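Local coordinates for protein aminopeptidase YwaD (Bacillus subtilis, PDB 6HC6) that removes amino acids one at a time from the N-termini of peptides as a secreted, monomeric aminopeptidase of family M28 that binds two zinc ions, at residues A142-K147 / E166-K171; N338-Q343 / L365-S370; N345-S350 / D382-I387. One frame throughout, in Å; residues are numbered along the deposited sequence.

Contact 1 belongs to the PA domain, while contacts 2 and 3 lie in the peptidase M28 domain that carries the two zinc ions. The separation is large: the centre of contact 1 is about 40 Å from that of contact 2 and about 47 Å from that of contact 3. Contacts 2 and 3, with centres about 9 Å apart, touch. Their segments alternate along the chain and meet in one sheet, where Asn338 N lies 2.9 Å from Asn385 O, probably a hydrogen bond. Both approach the metal site without joining it; Gly369 in contact 2 and the Phe386 side chain in contact 3 are each about 11 Å from a zinc ion.

Contact 1 (A142-K147 / E166-K171); sequences ADAKGK and EAAGAK
Two backbone hydrogen bonds, pairing the adjacent residues Gly146 and Lys147 with Gly169 and Lys171, tie the turn at Ala144-Lys147 to the chain leaving helix 158-167, with Lys145 and Gly169 closest at 4.2 Å between their CA atoms. The motifs are a type II beta turn from Ala144 to Lys147 and a Schellman motif ending the helix, both within the PA domain. The turn presents Gly146 N to Gly169 O at 2.9 Å, the N-H pointing almost straight at the oxygen (168°). Lys171 N then bonds to Lys147 O, so each segment both donates and accepts.

Both glycines sit at positive phi. Gly169 has the stricter demand: a CB there would run into CG of Lys145, and its backbone angles would also jam that CB against the preceding carbonyl oxygen. Gly146 occupies the third position of the type II turn, where a positive phi of 78° is expected.

Small side chains fill the inner side. Ala144 CB and Ala168 CB meet at 4.3 Å, with Tyr130 of strand 125-131 touching the first and Phe140 the second. The methyl of Ala170 rests against Lys147 O and also touches Ile196. On the outer side, the aliphatic part of Lys171 runs past the Gly146 carbonyl, its CG 3.8 Å from Gly146 O. Lys145 is fully extended and leads away, leaving its CB near Ala168 O. The Lys147 side chain runs extended alongside its own segment and turns at its end (chi4 61°), which brings NZ to Asp143. There a salt bridge to OD1, weak as a hydrogen bond, supplements the shorter bond from Lys147 NZ to Asp143 O, 2.6 Å long.

Contact 2 (N338-Q343 / L365-S370); sequences NTLDGQ and LTQGGS
Thr339 O is gripped by two N-H groups from opposite faces of its carbonyl plane: Gly368 N across the contact at 3.0 Å, and Gly342 N, which closes a type I turn from Thr339 to Gly342. Beside it, Thr339 N donates to Thr366 O at 2.9 Å. Gln367 carries its amide over this turn. With CG anti to the backbone N (chi1 -169°) and the chain bent at chi2, NE2 reaches Leu340 O at 2.8 Å in a straight bond (168°), and the acceptor lies in the amide plane. CB of Gln367 packs 3.7 Å from Gly342 CA, where a side chain on the glycine would be tight. On the same flank, Leu365 crosses Thr339 at about a right angle, CD1 touching CG2 at 3.8 Å. The Thr339 hydroxyl donates to Gln343 O, while Asp341 OD1 accepts from Gln343 N in an Asx turn. Asn338 and Thr366 lie side by side on the other face of the sheet, where the Thr366 hydroxyl bonds to Glu394. The parallel pairs Asn338-Thr366 and Thr339-Gln367 join strands 334-339 and 363-367, the latter at the sheet edge, in a beta-alpha-beta unit through helix 346-358.

Contact 3 (N345-S350 / D382-I387); sequences NYVWES and DSANFI
The Asn345 and Asp382 side chains pass alongside one another, heading opposite ways, and each grips the other's segment. Asp382 OD2 receives Tyr346 N through its anti lone pair, at 2.8 Å and almost straight (172°). Asn345, the N-cap of helix 346-358, divides its amide between two jobs. OD1 accepts from Trp348 N and, more weakly, from Val347 N, while ND2 donates to Ser383 O at 3.0 Å from above that carbonyl plane. The first torsion of Asn345 tucks CG in over the main chain and turns the amide over the helix start. An alanine here would lose both the cap and the strand bond, and is likely to leave Trp348 N and Ser383 O without these partners. The Asp382 carboxylate and the Tyr346 ring have planes only 20° apart, with Asp382 OD2 3.4 Å from Tyr346 CG. Its negative charge at the helix start would probably interact favourably with the helix dipole. Beyond these polar groups, further along strand 382-387, Val347 spreads its two methyls. CG2 meets Ser383 CA; CG1 touches the Ala384 methyl at 3.6 Å and CZ of Phe386. The axis of 346-350 passes 7.4 Å from that of 382-387, at 61°. Val318 and Phe320 of strand 316-322 touch Val347, and strand 334-339 lies on the other side of strand 382-389, with its Val337 touching Ala384 and Trp348.

Contact 1 (A142-K147 / E166-K171)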
loop_
_atom_site.group_PDB
_atom_site.type_symbol
_atom_site.label_atom_id
_atom_site.label_comp_id
_atom_site.label_asym_id
_atom_site.label_seq_id
_atom_site.Cartn_x
_atom_site.Cartn_y
_atom_site.Cartn_z
ATOM N N ALA A 142 -30.067 12.644 20.206
ATOM C CA ALA A 142 -30.213 14.038 19.798
ATOM C C ALA A 142 -29.073 14.897 20.330
ATOM O O ALA A 142 -28.727 15.918 19.727
ATOM C CB ALA A 142 -31.562 14.587 20.270
ATOM N N ASP A 143 -28.466 14.488 21.446
ATOM C CA ASP A 143 -27.354 15.222 22.045
ATOM C C ASP A 143 -26.109 15.247 21.166
ATOM O O ASP A 143 -25.172 16.002 21.464
ATOM C CB ASP A 143 -27.024 14.611 23.409
ATOM C CG ASP A 143 -26.066 15.463 24.215
ATOM O OD1 ASP A 143 -26.469 16.561 24.655
ATOM O OD2 ASP A 143 -24.910 15.029 24.413
ATOM N N ALA A 144 -26.072 14.457 20.088
ATOM C CA ALA A 144 -24.878 14.387 19.256
ATOM C C ALA A 144 -24.754 15.559 18.291
ATOM O O ALA A 144 -23.642 15.866 17.854
ATOM C CB ALA A 144 -24.859 13.073 18.475
ATOM N N LYS A 145 -25.861 16.219 17.952
ATOM C CA LYS A 145 -25.820 17.302 16.976
ATOM C C LYS A 145 -24.961 18.454 17.490
ATOM O O LYS A 145 -25.084 18.872 18.646
ATOM C CB LYS A 145 -27.238 17.785 16.673
ATOM C CG LYS A 145 -27.325 18.830 15.579
ATOM C CD LYS A 145 -28.757 19.305 15.410
ATOM C CE LYS A 145 -28.908 20.261 14.237
ATOM N NZ LYS A 145 -30.348 20.559 13.953
ATOM N N GLY A 146 -24.080 18.957 16.624
ATOM C CA GLY A 146 -23.192 20.052 16.963
ATOM C C GLY A 146 -21.980 19.689 17.797
ATOM O O GLY A 146 -21.250 20.592 18.218
ATOM N N LYS A 147 -21.730 18.407 18.047
ATOM C CA LYS A 147 -20.635 17.990 18.912
ATOM C C LYS A 147 -19.628 17.161 18.125
ATOM O O LYS A 147 -19.927 16.643 17.045
ATOM C CB LYS A 147 -21.158 17.192 20.109
ATOM C CG LYS A 147 -22.161 17.984 20.949
ATOM C CD LYS A 147 -22.404 17.325 22.296
ATOM C CE LYS A 147 -23.342 18.169 23.165
ATOM N NZ LYS A 147 -24.685 18.341 22.533
ATOM N N GLU A 166 -21.935 11.784 11.045
ATOM C CA GLU A 166 -22.301 12.950 10.247
ATOM C C GLU A 166 -23.811 13.040 10.069
ATOM O O GLU A 166 -24.390 14.128 10.181
ATOM C CB GLU A 166 -21.592 12.913 8.888
ATOM C CG GLU A 166 -22.104 13.967 7.913
ATOM C CD GLU A 166 -21.158 14.223 6.752
ATOM O OE1 GLU A 166 -21.050 15.392 6.328
ATOM O OE2 GLU A 166 -20.529 13.261 6.257
ATOM N N ALA A 167 -24.466 11.904 9.811
ATOM C CA ALA A 167 -25.920 11.902 9.699
ATOM C C ALA A 167 -26.575 12.307 11.011
ATOM O O ALA A 167 -27.690 12.838 11.011
ATOM C CB ALA A 167 -26.416 10.524 9.261
ATOM N N ALA A 168 -25.895 12.079 12.135
ATOM C CA ALA A 168 -26.387 12.497 13.440
ATOM C C ALA A 168 -26.084 13.957 13.745
ATOM O O ALA A 168 -26.383 14.416 14.854
ATOM C CB ALA A 168 -25.787 11.614 14.535
ATOM N N GLY A 169 -25.477 14.686 12.815
ATOM C CA GLY A 169 -25.208 16.094 13.018
ATOM C C GLY A 169 -23.899 16.410 13.704
ATOM O O GLY A 169 -23.709 17.557 14.136
ATOM N N ALA A 170 -22.998 15.439 13.828
ATOM C CA ALA A 170 -21.701 15.701 14.436
ATOM C C ALA A 170 -20.932 16.739 13.629
ATOM O O ALA A 170 -21.068 16.835 12.406
ATOM C CB ALA A 170 -20.876 14.413 14.535
ATOM N N LYS A 171 -20.124 17.533 14.334
ATOM C CA LYS A 171 -19.268 18.519 13.691
ATOM C C LYS A 171 -17.943 17.932 13.226
ATOM O O LYS A 171 -17.303 18.506 12.340
ATOM C CB LYS A 171 -18.983 19.685 14.644
ATOM C CG LYS A 171 -20.048 20.781 14.639
ATOM C CD LYS A 171 -19.473 22.091 15.149
ATOM C CE LYS A 171 -20.554 23.124 15.403
ATOM N NZ LYS A 171 -21.356 23.390 14.176
#

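Contact 2 (N338-Q343 / L365-S370)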
loop_
_atom_site.group_PDB
_atom_site.type_symbol
_atom_site.label_atom_id
_atom_site.label_comp_id
_atom_site.label_asym_id
_atom_site.label_seq_id
_atom_site.Cartn_x
_atom_site.Cartn_y
_atom_site.Cartn_z
ATOM N N ASN A 338 -1.081 -14.363 -3.586
ATOM C CA ASN A 338 -2.449 -13.910 -3.361
ATOM C C ASN A 338 -3.122 -13.591 -4.691
ATOM O O ASN A 338 -2.663 -12.709 -5.419
ATOM C CB ASN A 338 -2.453 -12.656 -2.477
ATOM C CG ASN A 338 -2.168 -12.968 -1.020
ATOM O OD1 ASN A 338 -3.068 -12.975 -0.189
ATOM N ND2 ASN A 338 -0.919 -13.264 -0.716
ATOM N N THR A 339 -4.227 -14.273 -4.996
ATOM C CA THR A 339 -5.079 -13.861 -6.100
ATOM C C THR A 339 -6.404 -13.351 -5.549
ATOM O O THR A 339 -6.835 -13.751 -4.463
ATOM C CB THR A 339 -5.312 -15.001 -7.104
ATOM O OG1 THR A 339 -6.060 -16.050 -6.481
ATOM C CG2 THR A 339 -3.984 -15.554 -7.574
ATOM N N LEU A 340 -7.030 -12.424 -6.283
ATOM C CA LEU A 340 -8.198 -11.738 -5.734
ATOM C C LEU A 340 -9.354 -12.704 -5.478
ATOM O O LEU A 340 -10.171 -12.472 -4.579
ATOM C CB LEU A 340 -8.624 -10.605 -6.668
ATOM C CG LEU A 340 -9.778 -9.708 -6.229
ATOM C CD1 LEU A 340 -9.390 -8.903 -4.983
ATOM C CD2 LEU A 340 -10.229 -8.795 -7.375
ATOM N N ASP A 341 -9.425 -13.798 -6.230
ATOM C CA ASP A 341 -10.454 -14.812 -6.039
ATOM C C ASP A 341 -9.933 -16.076 -5.370
ATOM O O ASP A 341 -10.712 -17.011 -5.148
ATOM C CB ASP A 341 -11.098 -15.168 -7.383
ATOM C CG ASP A 341 -10.073 -15.460 -8.469
ATOM O OD1 ASP A 341 -8.893 -15.709 -8.137
ATOM O OD2 ASP A 341 -10.453 -15.434 -9.659
ATOM N N GLY A 342 -8.647 -16.136 -5.045
ATOM C CA GLY A 342 -8.078 -17.333 -4.463
ATOM C C GLY A 342 -7.884 -18.472 -5.434
ATOM O O GLY A 342 -7.478 -19.559 -5.014
ATOM N N GLN A 343 -8.169 -18.260 -6.712
ATOM C CA GLN A 343 -8.071 -19.304 -7.714
ATOM C C GLN A 343 -6.723 -19.250 -8.415
ATOM O O GLN A 343 -6.054 -18.215 -8.455
ATOM C CB GLN A 343 -9.188 -19.163 -8.750
ATOM C CG GLN A 343 -10.573 -19.077 -8.153
ATOM C CD GLN A 343 -10.784 -20.087 -7.039
ATOM O OE1 GLN A 343 -10.599 -21.291 -7.234
ATOM N NE2 GLN A 343 -11.166 -19.600 -5.859
ATOM N N LEU A 365 -0.764 -20.807 -2.488
ATOM C CA LEU A 365 -1.766 -19.986 -3.143
ATOM C C LEU A 365 -2.857 -19.640 -2.141
ATOM O O LEU A 365 -3.299 -20.494 -1.368
ATOM C CB LEU A 365 -2.369 -20.729 -4.338
ATOM C CG LEU A 365 -3.543 -20.072 -5.069
ATOM C CD1 LEU A 365 -3.081 -18.834 -5.811
ATOM C CD2 LEU A 365 -4.193 -21.057 -6.039
ATOM N N THR A 366 -3.307 -18.389 -2.160
ATOM C CA THR A 366 -4.371 -17.998 -1.253
ATOM C C THR A 366 -5.121 -16.810 -1.845
ATOM O O THR A 366 -4.729 -16.251 -2.871
ATOM C CB THR A 366 -3.799 -17.681 0.124
ATOM O OG1 THR A 366 -4.868 -17.581 1.069
ATOM C CG2 THR A 366 -2.999 -16.364 0.066
ATOM N N GLN A 367 -6.230 -16.449 -1.211
ATOM C CA GLN A 367 -6.981 -15.272 -1.623
ATOM C C GLN A 367 -6.434 -14.040 -0.915
ATOM O O GLN A 367 -6.120 -14.079 0.278
ATOM C CB GLN A 367 -8.474 -15.439 -1.319
ATOM C CG GLN A 367 -9.378 -14.364 -1.947
ATOM C CD GLN A 367 -9.381 -13.050 -1.169
ATOM O OE1 GLN A 367 -9.179 -13.035 0.048
ATOM N NE2 GLN A 367 -9.603 -11.942 -1.874
ATOM N N GLY A 368 -6.331 -12.941 -1.654
ATOM C CA GLY A 368 -5.987 -11.678 -1.039
ATOM C C GLY A 368 -6.030 -10.560 -2.053
ATOM O O GLY A 368 -5.715 -10.775 -3.230
ATOM N N GLY A 369 -6.446 -9.376 -1.618
ATOM C CA GLY A 369 -6.395 -8.211 -2.478
ATOM C C GLY A 369 -5.543 -7.126 -1.852
ATOM O O GLY A 369 -4.474 -7.419 -1.322
ATOM N N SER A 370 -5.994 -5.874 -1.929
ATOM C CA SER A 370 -5.360 -4.749 -1.235
ATOM C C SER A 370 -3.893 -4.559 -1.619
ATOM O O SER A 370 -3.072 -4.145 -0.798
ATOM C CB SER A 370 -5.504 -4.898 0.282
ATOM O OG SER A 370 -6.874 -5.047 0.610
#

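Contact 3 (N345-S350 / D382-I387)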
loop_
_atom_site.group_PDB
_atom_site.type_symbol
_atom_site.label_atom_id
_atom_site.label_comp_id
_atom_site.label_asym_id
_atom_site.label_seq_id
_atom_site.Cartn_x
_atom_site.Cartn_y
_atom_site.Cartn_z
ATOM N N ASN A 345 -4.120 -19.047 -11.495
ATOM C CA ASN A 345 -4.063 -18.344 -12.772
ATOM C C ASN A 345 -2.639 -18.479 -13.301
ATOM O O ASN A 345 -1.824 -19.222 -12.743
ATOM C CB ASN A 345 -4.539 -16.887 -12.641
ATOM C CG ASN A 345 -3.694 -16.067 -11.684
ATOM O OD1 ASN A 345 -2.513 -16.344 -11.501
ATOM N ND2 ASN A 345 -4.301 -15.038 -11.081
ATOM N N TYR A 346 -2.336 -17.761 -14.384
ATOM C CA TYR A 346 -1.024 -17.901 -15.003
ATOM C C TYR A 346 0.116 -17.567 -14.038
ATOM O O TYR A 346 1.191 -18.174 -14.133
ATOM C CB TYR A 346 -0.944 -17.024 -16.252
ATOM C CG TYR A 346 -1.603 -17.644 -17.465
ATOM C CD1 TYR A 346 -1.862 -19.009 -17.521
ATOM C CD2 TYR A 346 -1.966 -16.866 -18.556
ATOM C CE1 TYR A 346 -2.452 -19.592 -18.646
ATOM C CE2 TYR A 346 -2.561 -17.441 -19.684
ATOM C CZ TYR A 346 -2.809 -18.802 -19.714
ATOM O OH TYR A 346 -3.396 -19.381 -20.824
ATOM N N VAL A 347 -0.090 -16.616 -13.114
ATOM C CA VAL A 347 0.953 -16.280 -12.141
ATOM C C VAL A 347 1.231 -17.469 -11.229
ATOM O O VAL A 347 2.388 -17.828 -10.969
ATOM C CB VAL A 347 0.556 -15.052 -11.302
ATOM C CG1 VAL A 347 1.707 -14.638 -10.412
ATOM C CG2 VAL A 347 0.109 -13.912 -12.165
ATOM N N TRP A 348 0.170 -18.079 -10.704
ATOM C CA TRP A 348 0.361 -19.249 -9.856
ATOM C C TRP A 348 1.032 -20.385 -10.625
ATOM O O TRP A 348 1.966 -21.019 -10.115
ATOM C CB TRP A 348 -0.976 -19.701 -9.272
ATOM C CG TRP A 348 -0.841 -20.960 -8.496
ATOM C CD1 TRP A 348 -1.402 -22.166 -8.791
ATOM C CD2 TRP A 348 -0.066 -21.154 -7.306
ATOM N NE1 TRP A 348 -1.033 -23.098 -7.854
ATOM C CE2 TRP A 348 -0.212 -22.504 -6.931
ATOM C CE3 TRP A 348 0.735 -20.315 -6.519
ATOM C CZ2 TRP A 348 0.413 -23.039 -5.808
ATOM C CZ3 TRP A 348 1.354 -20.847 -5.396
ATOM C CH2 TRP A 348 1.185 -22.198 -5.052
ATOM N N GLU A 349 0.580 -20.650 -11.856
ATOM C CA GLU A 349 1.175 -21.729 -12.643
ATOM C C GLU A 349 2.679 -21.544 -12.770
ATOM O O GLU A 349 3.455 -22.476 -12.515
ATOM C CB GLU A 349 0.524 -21.799 -14.025
ATOM C CG GLU A 349 -0.930 -22.226 -14.007
ATOM C CD GLU A 349 -1.532 -22.298 -15.404
ATOM O OE1 GLU A 349 -0.779 -22.568 -16.363
ATOM O OE2 GLU A 349 -2.755 -22.084 -15.545
ATOM N N SER A 350 3.111 -20.335 -13.141
ATOM C CA SER A 350 4.539 -20.093 -13.314
ATOM C C SER A 350 5.279 -20.176 -11.987
ATOM O O SER A 350 6.424 -20.640 -11.939
ATOM C CB SER A 350 4.762 -18.735 -13.967
ATOM O OG SER A 350 4.429 -18.803 -15.343
ATOM N N ASP A 382 -4.427 -11.884 -15.660
ATOM C CA ASP A 382 -3.912 -12.754 -14.603
ATOM C C ASP A 382 -2.920 -11.998 -13.730
ATOM O O ASP A 382 -1.931 -11.460 -14.228
ATOM C CB ASP A 382 -3.211 -13.962 -15.223
ATOM C CG ASP A 382 -4.153 -14.884 -15.959
ATOM O OD1 ASP A 382 -4.882 -14.406 -16.850
ATOM O OD2 ASP A 382 -4.111 -16.100 -15.680
ATOM N N SER A 383 -3.152 -11.975 -12.417
ATOM C CA SER A 383 -2.258 -11.227 -11.544
ATOM C C SER A 383 -2.229 -11.880 -10.176
ATOM O O SER A 383 -3.156 -12.591 -9.789
ATOM C CB SER A 383 -2.699 -9.772 -11.371
ATOM O OG SER A 383 -3.890 -9.703 -10.607
ATOM N N ALA A 384 -1.176 -11.603 -9.437
ATOM C CA ALA A 384 -1.061 -12.040 -8.071
ATOM C C ALA A 384 -0.084 -11.157 -7.318
ATOM O O ALA A 384 0.713 -10.511 -7.879
ATOM C CB ALA A 384 -0.595 -13.450 -7.980
ATOM N N ASN A 385 -0.194 -11.217 -6.009
ATOM C CA ASN A 385 0.669 -10.491 -5.110
ATOM C C ASN A 385 1.498 -11.455 -4.256
ATOM O O ASN A 385 0.943 -12.296 -3.697
ATOM C CB ASN A 385 -0.161 -9.605 -4.207
ATOM C CG ASN A 385 0.673 -8.798 -3.275
ATOM O OD1 ASN A 385 1.686 -8.328 -3.614
ATOM N ND2 ASN A 385 0.206 -8.674 -2.077
ATOM N N PHE A 386 2.803 -11.289 -4.208
ATOM C CA PHE A 386 3.699 -12.114 -3.452
ATOM C C PHE A 386 4.026 -11.432 -2.109
ATOM O O PHE A 386 4.435 -10.330 -2.093
ATOM C CB PHE A 386 4.978 -12.382 -4.221
ATOM C CG PHE A 386 4.789 -13.154 -5.493
ATOM C CD1 PHE A 386 4.339 -12.540 -6.610
ATOM C CD2 PHE A 386 5.061 -14.479 -5.564
ATOM C CE1 PHE A 386 4.153 -13.222 -7.777
ATOM C CE2 PHE A 386 4.882 -15.177 -6.718
ATOM C CZ PHE A 386 4.445 -14.551 -7.829
ATOM N N ILE A 387 3.920 -12.182 -1.024
ATOM C CA ILE A 387 4.113 -11.612 0.313
ATOM C C ILE A 387 4.425 -12.746 1.289
ATOM O O ILE A 387 3.860 -13.841 1.186
ATOM C CB ILE A 387 2.864 -10.798 0.732
ATOM C CG1 ILE A 387 2.979 -10.275 2.167
ATOM C CG2 ILE A 387 1.611 -11.630 0.566
ATOM C CD1 ILE A 387 1.861 -9.301 2.527
#